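Local coordinates for protein chitinase (Paenibacillus sp. FPU-7, PDB 5GZT) that probably hydrolyses internal beta-1,4 linkages of chitin and chitodextrins at random, as a bacterial chitinase carrying two glycoside hydrolase family 18 regions, at residues 291-296 / 989-994; 977-982 / 1037-1042; 1025-1030 / 1081-1086; 1058-1063 / 1075-1080. One frame throughout, in Å; residues are numbered along the deposited sequence.

How the contacts relate
Contact 1 joins the two family 18 regions, whereas contacts 2, 3 and 4 lie within the second. Contact 3 is the most buried; the other three are partly buried, with exposed residues among those that touch. Contacts 3 and 4 share the antiparallel sheet of strands 1024-1026, 1086-1089, 1074-1079 and 1065-1069, and contact 4 is nested inside the loop closed by contact 3. Contact 2 leans on contact 3 through W1026 NE1, which bonds to E977 O, and meets contact 1 where F1037 packs on S989, L991 and S992. Direct hydrogen bonds hold contacts 2 and 3; contact 1 relies on methyl packing and a water, contact 4 chiefly on apolar side chains.

Contact 1: residues 291-296 / 989-994; sequences KDERGV and SALSPG
L991 spreads its two methyls over the backbone of 291-296. CD2 lies 3.7 Å from D292 O and also covers the alpha carbon of G295, while CD1 borders the same D292 carbonyl and the CG of E293. With CG anti to the carbonyl carbon (chi1 -62°), the leucine branch is carried across to the backbone of D292 and G295. Beside it the single methyl of A990 is pressed against two backbone oxygens, 3.3 Å from CB to E293 O and 3.4 Å from CB to R294 O. P993 adds a looser touch of CG near V296 O. The direct contact is thus packing of apolar groups on peptide oxygens. A water supplies the polar link: it donates to A990 O at 2.6 Å and weakly to R294 O.

Each loop is shaped by its own polar side chain. The carboxylate of D292 forms an Asx turn, R294 N reaching OD1 from above the carboxylate plane. G295 N meets OD2 on the syn side at 2.8 Å. Within 989-994, S989 OG accepts from L991 N at 3.1 Å, an ST turn within the type I turn from S989 to S992. G295 comes so close to A990 O that a side chain on it would collide there. The guanidinium of R294 turns elsewhere, to D628 O and D630.

Segment 291-296 lies between strands 264-284 and 303-312 of the first family 18 region, and 989-994 between strand 964-967 and helix 998-1007 of the second, so two loops meet where the regions abut.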
loop_
_atom_site.group_PDB
_atom_site.type_symbol
_atom_site.label_atom_id
_atom_site.label_comp_id
_atom_site.label_asym_id
_atom_site.label_seq_id
_atom_site.Cartn_x
_atom_site.Cartn_y
_atom_site.Cartn_z
ATOM N N LYS B 291 9.886 11.218 18.050
ATOM C CA LYS B 291 10.886 12.309 17.819
ATOM C C LYS B 291 11.172 12.647 16.317
ATOM O O LYS B 291 12.001 13.510 16.009
ATOM C CB LYS B 291 12.254 11.933 18.316
ATOM C CG LYS B 291 12.509 11.680 19.780
ATOM C CD LYS B 291 13.988 11.188 19.848
ATOM C CE LYS B 291 14.596 11.080 21.248
ATOM N NZ LYS B 291 13.792 10.134 22.068
ATOM N N ASP B 292 10.612 11.898 15.389
ATOM C CA ASP B 292 11.058 12.031 13.961
ATOM C C ASP B 292 10.647 13.407 13.465
ATOM O O ASP B 292 9.544 13.884 13.794
ATOM C CB ASP B 292 10.412 10.955 13.101
ATOM C CG ASP B 292 10.483 11.256 11.639
ATOM O OD1 ASP B 292 11.579 11.190 11.055
ATOM O OD2 ASP B 292 9.417 11.576 11.080
ATOM N N GLU B 293 11.518 14.006 12.671
ATOM C CA GLU B 293 11.190 15.246 11.981
ATOM C C GLU B 293 11.055 15.184 10.451
ATOM O O GLU B 293 10.850 16.215 9.798
ATOM C CB GLU B 293 12.239 16.272 12.398
ATOM C CG GLU B 293 11.964 16.703 13.810
ATOM C CD GLU B 293 13.027 17.590 14.410
ATOM O OE1 GLU B 293 14.231 17.382 14.158
ATOM O OE2 GLU B 293 12.629 18.477 15.196
ATOM N N ARG B 294 11.220 14.004 9.856
ATOM C CA ARG B 294 11.102 13.883 8.371
ATOM C C ARG B 294 9.642 13.745 7.976
ATOM O O ARG B 294 9.268 14.084 6.842
ATOM C CB ARG B 294 11.935 12.709 7.831
ATOM C CG ARG B 294 13.410 12.929 8.095
ATOM C CD ARG B 294 14.365 11.925 7.426
ATOM N NE ARG B 294 14.621 12.267 6.009
ATOM C CZ ARG B 294 14.272 11.546 4.942
ATOM N NH1 ARG B 294 13.639 10.391 5.066
ATOM N NH2 ARG B 294 14.588 11.973 3.738
ATOM N N GLY B 295 8.839 13.206 8.884
ATOM C CA GLY B 295 7.393 13.094 8.690
ATOM C C GLY B 295 6.927 11.806 7.986
ATOM O O GLY B 295 7.738 11.037 7.399
ATOM N N VAL B 296 5.626 11.571 8.107
ATOM C CA VAL B 296 4.891 10.472 7.494
ATOM C C VAL B 296 3.617 11.139 6.992
ATOM O O VAL B 296 2.897 11.811 7.759
ATOM C CB VAL B 296 4.611 9.314 8.496
ATOM C CG1 VAL B 296 3.993 8.094 7.809
ATOM C CG2 VAL B 296 5.863 8.844 9.203
ATOM N N SER B 989 6.184 22.777 6.808
ATOM C CA SER B 989 6.919 21.819 7.694
ATOM C C SER B 989 6.735 20.374 7.237
ATOM O O SER B 989 5.623 19.952 6.865
ATOM C CB SER B 989 6.392 21.907 9.118
ATOM O OG SER B 989 7.055 20.982 9.995
ATOM N N ALA B 990 7.805 19.589 7.353
ATOM C CA ALA B 990 7.776 18.113 7.069
ATOM C C ALA B 990 6.763 17.438 7.978
ATOM O O ALA B 990 6.132 16.463 7.586
ATOM C CB ALA B 990 9.210 17.481 7.201
ATOM N N LEU B 991 6.552 18.018 9.164
ATOM C CA LEU B 991 5.523 17.551 10.117
ATOM C C LEU B 991 4.097 18.064 9.923
ATOM O O LEU B 991 3.256 17.777 10.758
ATOM C CB LEU B 991 5.983 17.801 11.552
ATOM C CG LEU B 991 7.269 17.026 11.894
ATOM C CD1 LEU B 991 7.701 17.200 13.365
ATOM C CD2 LEU B 991 7.120 15.527 11.560
ATOM N N SER B 992 3.776 18.759 8.817
ATOM C CA SER B 992 2.407 19.114 8.587
ATOM C C SER B 992 2.126 19.060 7.088
ATOM O O SER B 992 1.982 20.115 6.421
ATOM C CB SER B 992 2.118 20.507 9.215
ATOM O OG SER B 992 0.734 20.739 9.143
ATOM N N PRO B 993 2.027 17.833 6.547
ATOM C CA PRO B 993 1.856 17.711 5.146
ATOM C C PRO B 993 0.654 18.531 4.613
ATOM O O PRO B 993 -0.399 18.518 5.191
ATOM C CB PRO B 993 1.620 16.172 4.936
ATOM C CG PRO B 993 2.229 15.520 6.182
ATOM C CD PRO B 993 2.114 16.523 7.239
ATOM N N GLY B 994 0.822 19.203 3.480
ATOM C CA GLY B 994 -0.307 19.900 2.838
ATOM C C GLY B 994 -0.563 21.292 3.463
ATOM O O GLY B 994 -1.412 21.989 2.959
HETATM O O HOH W 1 6.566 15.422 5.225
#

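Contact 2: residues 977-982 / 1037-1042; sequences ESKTAH and FQQAGD
T980 joins the two loops through backbone and side chain: its N donates to Q1038 O at 3.0 Å, and its OG1 accepts from Q1038 N at 3.1 Å along a fairly straight bond (161°). The same hydroxyl bonds to G1035 O, so one oxygen serves both an N-H and a carbonyl. A valine at T980 would probably leave Q1038 N and G1035 O without this shared mate. K979 and Q1039 form a single antiparallel bridge as a non-hydrogen-bonded pair, flanked by the T980 bond and a weak, doubtful one from A1040 N to S978 O. Beyond it Q1039, its chain bent at chi2 (61°), brings NE2 to S978 OG at 2.8 Å, with the hydroxyl close to the amide plane. A water donates to Q1039 OE1 at 2.7 Å and also bonds to S978 OG. The F1037 ring closes the apolar end, its edge against A981 CB, with CE1 at 3.8 Å. H982 crosses it at about a right angle, its NE2 bonded to D1069 OD2. The contact joins the loop between strand 964-967 and helix 998-1007 to the loop between strand 1024-1026 and helix 1052-1058.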
loop_
_atom_site.group_PDB
_atom_site.type_symbol
_atom_site.label_atom_id
_atom_site.label_comp_id
_atom_site.label_asym_id
_atom_site.label_seq_id
_atom_site.Cartn_x
_atom_site.Cartn_y
_atom_site.Cartn_z
ATOM N N GLU B 977 -8.434 28.797 15.509
ATOM C CA GLU B 977 -8.273 27.332 15.526
ATOM C C GLU B 977 -7.706 26.976 16.891
ATOM O O GLU B 977 -7.172 27.849 17.588
ATOM C CB GLU B 977 -7.270 26.851 14.455
ATOM C CG GLU B 977 -7.538 27.389 13.057
ATOM C CD GLU B 977 -6.292 27.432 12.176
ATOM O OE1 GLU B 977 -5.188 27.798 12.634
ATOM O OE2 GLU B 977 -6.433 27.078 11.015
ATOM N N SER B 978 -7.795 25.692 17.242
ATOM C CA SER B 978 -7.350 25.207 18.553
ATOM C C SER B 978 -6.012 24.502 18.514
ATOM O O SER B 978 -5.442 24.262 19.556
ATOM C CB SER B 978 -8.394 24.261 19.140
ATOM O OG SER B 978 -8.621 23.167 18.257
ATOM N N LYS B 979 -5.520 24.169 17.323
ATOM C CA LYS B 979 -4.298 23.438 17.156
ATOM C C LYS B 979 -3.203 24.399 16.717
ATOM O O LYS B 979 -3.450 25.341 15.988
ATOM C CB LYS B 979 -4.542 22.355 16.127
ATOM C CG LYS B 979 -3.465 21.299 16.167
ATOM C CD LYS B 979 -3.864 20.012 15.439
ATOM C CE LYS B 979 -4.955 19.265 16.210
ATOM N NZ LYS B 979 -5.091 17.828 15.852
ATOM N N THR B 980 -1.991 24.208 17.193
ATOM C CA THR B 980 -0.934 25.159 16.908
ATOM C C THR B 980 -0.287 24.815 15.528
ATOM O O THR B 980 -0.367 23.659 15.037
ATOM C CB THR B 980 0.152 25.157 17.984
ATOM O OG1 THR B 980 0.882 23.916 17.909
ATOM C CG2 THR B 980 -0.472 25.382 19.369
ATOM N N ALA B 981 0.416 25.811 14.978
ATOM C CA ALA B 981 1.065 25.704 13.644
ATOM C C ALA B 981 1.712 27.034 13.259
ATOM O O ALA B 981 1.640 28.029 14.028
ATOM C CB ALA B 981 0.070 25.216 12.578
ATOM N N HIS B 982 2.432 27.038 12.112
ATOM C CA HIS B 982 3.198 28.221 11.739
ATOM C C HIS B 982 2.257 29.154 10.948
ATOM O O HIS B 982 1.573 28.693 9.968
ATOM C CB HIS B 982 4.329 27.829 10.858
ATOM C CG HIS B 982 5.319 26.917 11.511
ATOM N ND1 HIS B 982 6.080 27.296 12.598
ATOM C CD2 HIS B 982 5.734 25.669 11.168
ATOM C CE1 HIS B 982 6.878 26.304 12.937
ATOM N NE2 HIS B 982 6.718 25.322 12.063
ATOM N N PHE B 1037 2.442 21.949 16.654
ATOM C CA PHE B 1037 1.412 21.061 16.082
ATOM C C PHE B 1037 0.737 20.236 17.202
ATOM O O PHE B 1037 0.507 19.025 17.043
ATOM C CB PHE B 1037 1.933 20.145 14.937
ATOM C CG PHE B 1037 2.681 20.888 13.829
ATOM C CD1 PHE B 1037 2.078 21.978 13.156
ATOM C CD2 PHE B 1037 3.947 20.473 13.414
ATOM C CE1 PHE B 1037 2.762 22.640 12.124
ATOM C CE2 PHE B 1037 4.632 21.134 12.386
ATOM C CZ PHE B 1037 4.047 22.225 11.777
ATOM N N GLN B 1038 0.416 20.920 18.306
ATOM C CA GLN B 1038 -0.316 20.336 19.447
ATOM C C GLN B 1038 -1.745 20.857 19.522
ATOM O O GLN B 1038 -2.018 22.024 19.223
ATOM C CB GLN B 1038 0.433 20.627 20.757
ATOM C CG GLN B 1038 1.801 19.945 20.816
ATOM C CD GLN B 1038 1.761 18.458 20.477
ATOM O OE1 GLN B 1038 1.012 17.699 21.070
ATOM N NE2 GLN B 1038 2.572 18.050 19.515
ATOM N N GLN B 1039 -2.662 19.968 19.865
ATOM C CA GLN B 1039 -4.026 20.374 20.218
ATOM C C GLN B 1039 -3.961 21.292 21.478
ATOM O O GLN B 1039 -3.174 21.056 22.399
ATOM C CB GLN B 1039 -4.871 19.128 20.406
ATOM C CG GLN B 1039 -6.330 19.392 20.722
ATOM C CD GLN B 1039 -7.054 20.164 19.627
ATOM O OE1 GLN B 1039 -6.991 19.801 18.441
ATOM N NE2 GLN B 1039 -7.767 21.227 20.025
ATOM N N ALA B 1040 -4.676 22.409 21.450
ATOM C CA ALA B 1040 -4.622 23.396 22.546
ATOM C C ALA B 1040 -6.014 23.546 23.177
ATOM O O ALA B 1040 -7.025 23.208 22.560
ATOM C CB ALA B 1040 -4.103 24.737 22.082
ATOM N N GLY B 1041 -6.030 24.038 24.415
ATOM C CA GLY B 1041 -7.258 24.203 25.167
ATOM C C GLY B 1041 -8.034 25.495 24.936
ATOM O O GLY B 1041 -8.181 25.972 23.830
ATOM N N ASP B 1042 -8.548 26.044 26.016
ATOM C CA ASP B 1042 -9.400 27.201 25.970
ATOM C C ASP B 1042 -8.523 28.402 25.653
ATOM O O ASP B 1042 -7.450 28.584 26.260
ATOM C CB ASP B 1042 -10.127 27.366 27.317
ATOM C CG ASP B 1042 -10.932 28.626 27.395
ATOM O OD1 ASP B 1042 -12.086 28.610 26.932
ATOM O OD2 ASP B 1042 -10.394 29.634 27.912
HETATM O O HOH W 2 -8.538 21.072 16.587
#

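Contact 3: residues 1025-1030 / 1081-1086; sequences GWVNVP and DANGGT
The carboxamide of N1028 brings OD1 against the backbone of 1083-1084, 3.4 Å from G1084 CA, while its ND2 bonds weakly to D1042 O. The indole of W1026 leads away from 1081-1086, touches T980 and T1089, and spends its NE1 on E977 O; W1026 enters this contact through its backbone oxygen, beside T1086 CA. The place is the end of a small antiparallel sheet, where strand 1024-1026 runs next to 1086-1089; in sequence the sheet lies between barrel strands 1015-1020 and 1110-1114, consistent with the alpha+beta insertion known in many family 18 chitinases.

Past W1026 the chain meets the loop before T1086. N1028 N donates to N1083 O at 2.8 Å, fairly close to the carbonyl direction (C=O...N 155°). V1029 N bonds to G1085 O, also at 2.8 Å, but approaches more from the side of the carbonyl (C=O...N 129°). Two bonds from successive amides thus hold the loop at N1083 and G1085. V1027 lies alongside T1086 and N1083: with CG1 anti to the carbonyl carbon (chi1 -74°), that methyl rests 3.4 Å from T1086 OG1 and 3.6 Å from N1083 CB. Both glycines sit with positive phi, and a side chain on either would strike the other segment: N1028 OD1 for G1084, V1029 O for G1085. That last spot is taken by a CA-H...O contact, G1085 CA to V1029 O at 3.5 Å.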
loop_
_atom_site.group_PDB
_atom_site.type_symbol
_atom_site.label_atom_id
_atom_site.label_comp_id
_atom_site.label_asym_id
_atom_site.label_seq_id
_atom_site.Cartn_x
_atom_site.Cartn_y
_atom_site.Cartn_z
ATOM N N GLY B 1025 -0.559 33.239 18.122
ATOM C CA GLY B 1025 -0.202 32.310 19.210
ATOM C C GLY B 1025 -1.401 31.637 19.860
ATOM O O GLY B 1025 -2.527 31.904 19.461
ATOM N N TRP B 1026 -1.144 30.680 20.775
ATOM C CA TRP B 1026 -2.203 29.972 21.491
ATOM C C TRP B 1026 -1.778 29.793 22.957
ATOM O O TRP B 1026 -0.589 29.715 23.252
ATOM C CB TRP B 1026 -2.500 28.576 20.896
ATOM C CG TRP B 1026 -3.048 28.551 19.551
ATOM C CD1 TRP B 1026 -4.362 28.411 19.165
ATOM C CD2 TRP B 1026 -2.285 28.668 18.362
ATOM N NE1 TRP B 1026 -4.450 28.454 17.777
ATOM C CE2 TRP B 1026 -3.185 28.620 17.271
ATOM C CE3 TRP B 1026 -0.923 28.862 18.119
ATOM C CZ2 TRP B 1026 -2.762 28.749 15.954
ATOM C CZ3 TRP B 1026 -0.498 28.982 16.805
ATOM C CH2 TRP B 1026 -1.419 28.909 15.739
ATOM N N VAL B 1027 -2.777 29.699 23.854
ATOM C CA VAL B 1027 -2.545 29.382 25.298
ATOM C C VAL B 1027 -3.051 27.961 25.555
ATOM O O VAL B 1027 -3.700 27.350 24.669
ATOM C CB VAL B 1027 -3.220 30.416 26.248
ATOM C CG1 VAL B 1027 -2.449 31.740 26.239
ATOM C CG2 VAL B 1027 -4.690 30.664 25.922
ATOM N N ASN B 1028 -2.758 27.411 26.755
ATOM C CA ASN B 1028 -3.099 26.016 27.102
ATOM C C ASN B 1028 -2.616 25.059 26.043
ATOM O O ASN B 1028 -3.394 24.310 25.433
ATOM C CB ASN B 1028 -4.599 25.825 27.294
ATOM C CG ASN B 1028 -5.146 26.614 28.493
ATOM O OD1 ASN B 1028 -4.484 26.767 29.520
ATOM N ND2 ASN B 1028 -6.367 27.134 28.343
ATOM N N VAL B 1029 -1.321 25.141 25.777
ATOM C CA VAL B 1029 -0.714 24.294 24.780
ATOM C C VAL B 1029 0.166 23.266 25.510
ATOM O O VAL B 1029 1.128 23.642 26.221
ATOM C CB VAL B 1029 0.126 25.105 23.762
ATOM C CG1 VAL B 1029 0.791 24.146 22.770
ATOM C CG2 VAL B 1029 -0.752 26.121 23.037
ATOM N N PRO B 1030 -0.134 21.974 25.317
ATOM C CA PRO B 1030 0.600 20.890 26.006
ATOM C C PRO B 1030 2.070 20.989 25.750
ATOM O O PRO B 1030 2.443 21.321 24.611
ATOM C CB PRO B 1030 0.075 19.636 25.336
ATOM C CG PRO B 1030 -1.293 20.009 24.816
ATOM C CD PRO B 1030 -1.329 21.490 24.612
ATOM N N ASP B 1081 5.135 27.672 31.279
ATOM C CA ASP B 1081 4.542 28.282 32.464
ATOM C C ASP B 1081 3.501 29.382 32.246
ATOM O O ASP B 1081 2.794 29.721 33.201
ATOM C CB ASP B 1081 5.684 28.787 33.359
ATOM C CG ASP B 1081 6.653 27.655 33.740
ATOM O OD1 ASP B 1081 6.224 26.468 33.851
ATOM O OD2 ASP B 1081 7.842 27.951 33.891
ATOM N N ALA B 1082 3.369 29.922 31.032
ATOM C CA ALA B 1082 2.692 31.218 30.887
ATOM C C ALA B 1082 1.195 31.165 31.104
ATOM O O ALA B 1082 0.690 31.878 31.981
ATOM C CB ALA B 1082 3.032 31.878 29.568
ATOM N N ASN B 1083 0.467 30.350 30.347
ATOM C CA ASN B 1083 -1.001 30.253 30.552
ATOM C C ASN B 1083 -1.403 28.891 30.148
ATOM O O ASN B 1083 -2.077 28.692 29.145
ATOM C CB ASN B 1083 -1.794 31.262 29.707
ATOM C CG ASN B 1083 -2.046 32.545 30.427
ATOM O OD1 ASN B 1083 -2.933 32.631 31.259
ATOM N ND2 ASN B 1083 -1.281 33.561 30.096
ATOM N N GLY B 1084 -0.941 27.930 30.920
ATOM C CA GLY B 1084 -1.226 26.520 30.622
ATOM C C GLY B 1084 -0.304 25.955 29.554
ATOM O O GLY B 1084 -0.537 24.795 29.074
ATOM N N GLY B 1085 0.764 26.735 29.264
ATOM C CA GLY B 1085 1.592 26.578 28.036
ATOM C C GLY B 1085 1.206 27.549 26.890
ATOM O O GLY B 1085 0.110 27.445 26.354
ATOM N N THR B 1086 2.118 28.464 26.539
ATOM C CA THR B 1086 1.933 29.470 25.449
ATOM C C THR B 1086 2.954 29.279 24.270
ATOM O O THR B 1086 4.167 29.211 24.468
ATOM C CB THR B 1086 1.950 30.910 26.017
ATOM O OG1 THR B 1086 0.792 31.056 26.829
ATOM C CG2 THR B 1086 1.892 31.991 24.914
#

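Contact 4: residues 1058-1063 / 1075-1080; sequences DYFDKG and PYLYNP
A type II turn from Y1059 to K1062 follows helix 1052-1058 and packs on strand 1074-1079 of the small antiparallel sheet, next to which the chain continues as strand 1065-1069. This joins the helix to the sheet within what is probably the alpha+beta insertion, which along the chain lies between barrel strands 1015-1020 and 1110-1114. K1062 N closes the turn on Y1059 O at 3.1 Å, with D1061 at positive phi.

The apolar side of the contact is made by L1077, whose CB is directed toward the turn and whose CD2 makes the contact. This methyl meets F1060 at the ring edge, 3.6 Å from CE1, the two side chains crossing at about a right angle. F1060 starts out away from the strand, but with CG anti to the carbonyl carbon (chi1 -65°) its ring returns to the leucine. The same CD2 reaches Y1059 CB at 4.2 Å, so one methyl touches Y1059 and F1060, the first two residues of the turn; I1088 of the neighbouring strand also packs on L1077 and on Y1059.

At the other end N1079 faces the backbone of K1062 and G1063. ND2 is 3.2 Å from K1062 O, though the angle is too poor for a hydrogen bond, and OD1 bonds to D1081 N. A leucine in place of N1079 would probably leave D1081 N without this acceptor. Back at the apolar end, the second leucine methyl also touches, L1077 CD1 lying 4.0 Å from F1060 CE1.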
loop_
_atom_site.group_PDB
_atom_site.type_symbol
_atom_site.label_atom_id
_atom_site.label_comp_id
_atom_site.label_asym_id
_atom_site.label_seq_id
_atom_site.Cartn_x
_atom_site.Cartn_y
_atom_site.Cartn_z
ATOM N N ASP B 1058 8.382 41.914 26.165
ATOM C CA ASP B 1058 7.516 41.099 27.021
ATOM C C ASP B 1058 7.660 39.579 26.875
ATOM O O ASP B 1058 6.983 38.877 27.616
ATOM C CB ASP B 1058 6.018 41.368 26.724
ATOM C CG ASP B 1058 5.569 42.803 27.011
ATOM O OD1 ASP B 1058 6.279 43.570 27.671
ATOM O OD2 ASP B 1058 4.455 43.158 26.561
ATOM N N TYR B 1059 8.395 39.056 25.887
ATOM C CA TYR B 1059 8.375 37.586 25.625
ATOM C C TYR B 1059 9.756 36.968 25.588
ATOM O O TYR B 1059 10.065 35.985 26.290
ATOM C CB TYR B 1059 7.695 37.271 24.291
ATOM C CG TYR B 1059 6.213 37.399 24.301
ATOM C CD1 TYR B 1059 5.609 38.646 24.291
ATOM C CD2 TYR B 1059 5.417 36.274 24.301
ATOM C CE1 TYR B 1059 4.223 38.756 24.301
ATOM C CE2 TYR B 1059 4.034 36.377 24.338
ATOM C CZ TYR B 1059 3.458 37.614 24.316
ATOM O OH TYR B 1059 2.090 37.672 24.324
ATOM N N PHE B 1060 10.609 37.567 24.782
ATOM C CA PHE B 1060 11.979 37.111 24.694
ATOM C C PHE B 1060 12.653 37.106 26.090
ATOM O O PHE B 1060 12.694 38.148 26.795
ATOM C CB PHE B 1060 12.802 37.945 23.687
ATOM C CG PHE B 1060 12.347 37.829 22.207
ATOM C CD1 PHE B 1060 11.605 36.710 21.713
ATOM C CD2 PHE B 1060 12.680 38.860 21.302
ATOM C CE1 PHE B 1060 11.214 36.657 20.366
ATOM C CE2 PHE B 1060 12.297 38.796 19.963
ATOM C CZ PHE B 1060 11.567 37.700 19.500
ATOM N N ASP B 1061 13.166 35.922 26.454
ATOM C CA ASP B 1061 13.860 35.681 27.742
ATOM C C ASP B 1061 12.994 36.002 28.968
ATOM O O ASP B 1061 13.470 36.549 29.944
ATOM C CB ASP B 1061 15.153 36.478 27.817
ATOM C CG ASP B 1061 16.007 36.305 26.611
ATOM O OD1 ASP B 1061 16.239 35.147 26.217
ATOM O OD2 ASP B 1061 16.447 37.330 26.051
ATOM N N LYS B 1062 11.709 35.694 28.862
ATOM C CA LYS B 1062 10.748 35.862 29.930
ATOM C C LYS B 1062 10.070 34.552 30.053
ATOM O O LYS B 1062 8.854 34.477 30.110
ATOM C CB LYS B 1062 9.707 36.912 29.602
ATOM C CG LYS B 1062 9.795 38.149 30.429
ATOM C CD LYS B 1062 10.974 39.017 30.053
ATOM C CE LYS B 1062 10.523 40.451 30.303
ATOM N NZ LYS B 1062 11.618 41.387 29.959
ATOM N N GLY B 1063 10.870 33.495 30.074
ATOM C CA GLY B 1063 10.323 32.156 30.202
ATOM C C GLY B 1063 9.909 31.555 28.879
ATOM O O GLY B 1063 9.337 30.467 28.870
ATOM N N PRO B 1075 10.633 30.234 13.011
ATOM C CA PRO B 1075 10.765 30.240 14.449
ATOM C C PRO B 1075 9.439 30.171 15.201
ATOM O O PRO B 1075 8.335 30.481 14.660
ATOM C CB PRO B 1075 11.400 31.580 14.701
ATOM C CG PRO B 1075 10.682 32.468 13.682
ATOM C CD PRO B 1075 10.547 31.611 12.480
ATOM N N TYR B 1076 9.554 29.728 16.457
ATOM C CA TYR B 1076 8.460 29.738 17.388
ATOM C C TYR B 1076 8.987 29.830 18.799
ATOM O O TYR B 1076 10.146 29.532 19.055
ATOM C CB TYR B 1076 7.521 28.551 17.255
ATOM C CG TYR B 1076 8.105 27.139 17.362
ATOM C CD1 TYR B 1076 8.838 26.582 16.329
ATOM C CD2 TYR B 1076 7.878 26.345 18.479
ATOM C CE1 TYR B 1076 9.338 25.270 16.414
ATOM C CE2 TYR B 1076 8.356 25.044 18.569
ATOM C CZ TYR B 1076 9.100 24.514 17.532
ATOM O OH TYR B 1076 9.590 23.254 17.608
ATOM N N LEU B 1077 8.120 30.275 19.695
ATOM C CA LEU B 1077 8.440 30.454 21.104
ATOM C C LEU B 1077 7.538 29.489 21.844
ATOM O O LEU B 1077 6.392 29.337 21.440
ATOM C CB LEU B 1077 8.138 31.877 21.566
ATOM C CG LEU B 1077 9.211 32.959 21.557
ATOM C CD1 LEU B 1077 10.364 32.757 20.630
ATOM C CD2 LEU B 1077 8.602 34.349 21.394
ATOM N N TYR B 1078 8.064 28.860 22.912
ATOM C CA TYR B 1078 7.235 28.121 23.878
ATOM C C TYR B 1078 7.615 28.551 25.312
ATOM O O TYR B 1078 8.796 28.888 25.636
ATOM C CB TYR B 1078 7.337 26.598 23.674
ATOM C CG TYR B 1078 6.298 25.816 24.480
ATOM C CD1 TYR B 1078 4.958 25.897 24.163
ATOM C CD2 TYR B 1078 6.666 25.017 25.589
ATOM C CE1 TYR B 1078 3.997 25.258 24.905
ATOM C CE2 TYR B 1078 5.685 24.334 26.336
ATOM C CZ TYR B 1078 4.355 24.462 25.997
ATOM O OH TYR B 1078 3.335 23.798 26.662
ATOM N N ASN B 1079 6.587 28.659 26.130
ATOM C CA ASN B 1079 6.751 28.964 27.568
ATOM C C ASN B 1079 5.770 28.005 28.264
ATOM O O ASN B 1079 4.557 28.213 28.225
ATOM C CB ASN B 1079 6.466 30.432 27.905
ATOM C CG ASN B 1079 6.645 30.755 29.407
ATOM O OD1 ASN B 1079 6.576 29.876 30.262
ATOM N ND2 ASN B 1079 6.894 32.026 29.716
ATOM N N PRO B 1080 6.293 26.920 28.878
ATOM C CA PRO B 1080 5.386 25.959 29.554
ATOM C C PRO B 1080 4.568 26.621 30.699
ATOM O O PRO B 1080 3.395 26.242 30.981
ATOM C CB PRO B 1080 6.338 24.862 30.072
ATOM C CG PRO B 1080 7.749 25.355 29.876
ATOM C CD PRO B 1080 7.719 26.703 29.186
#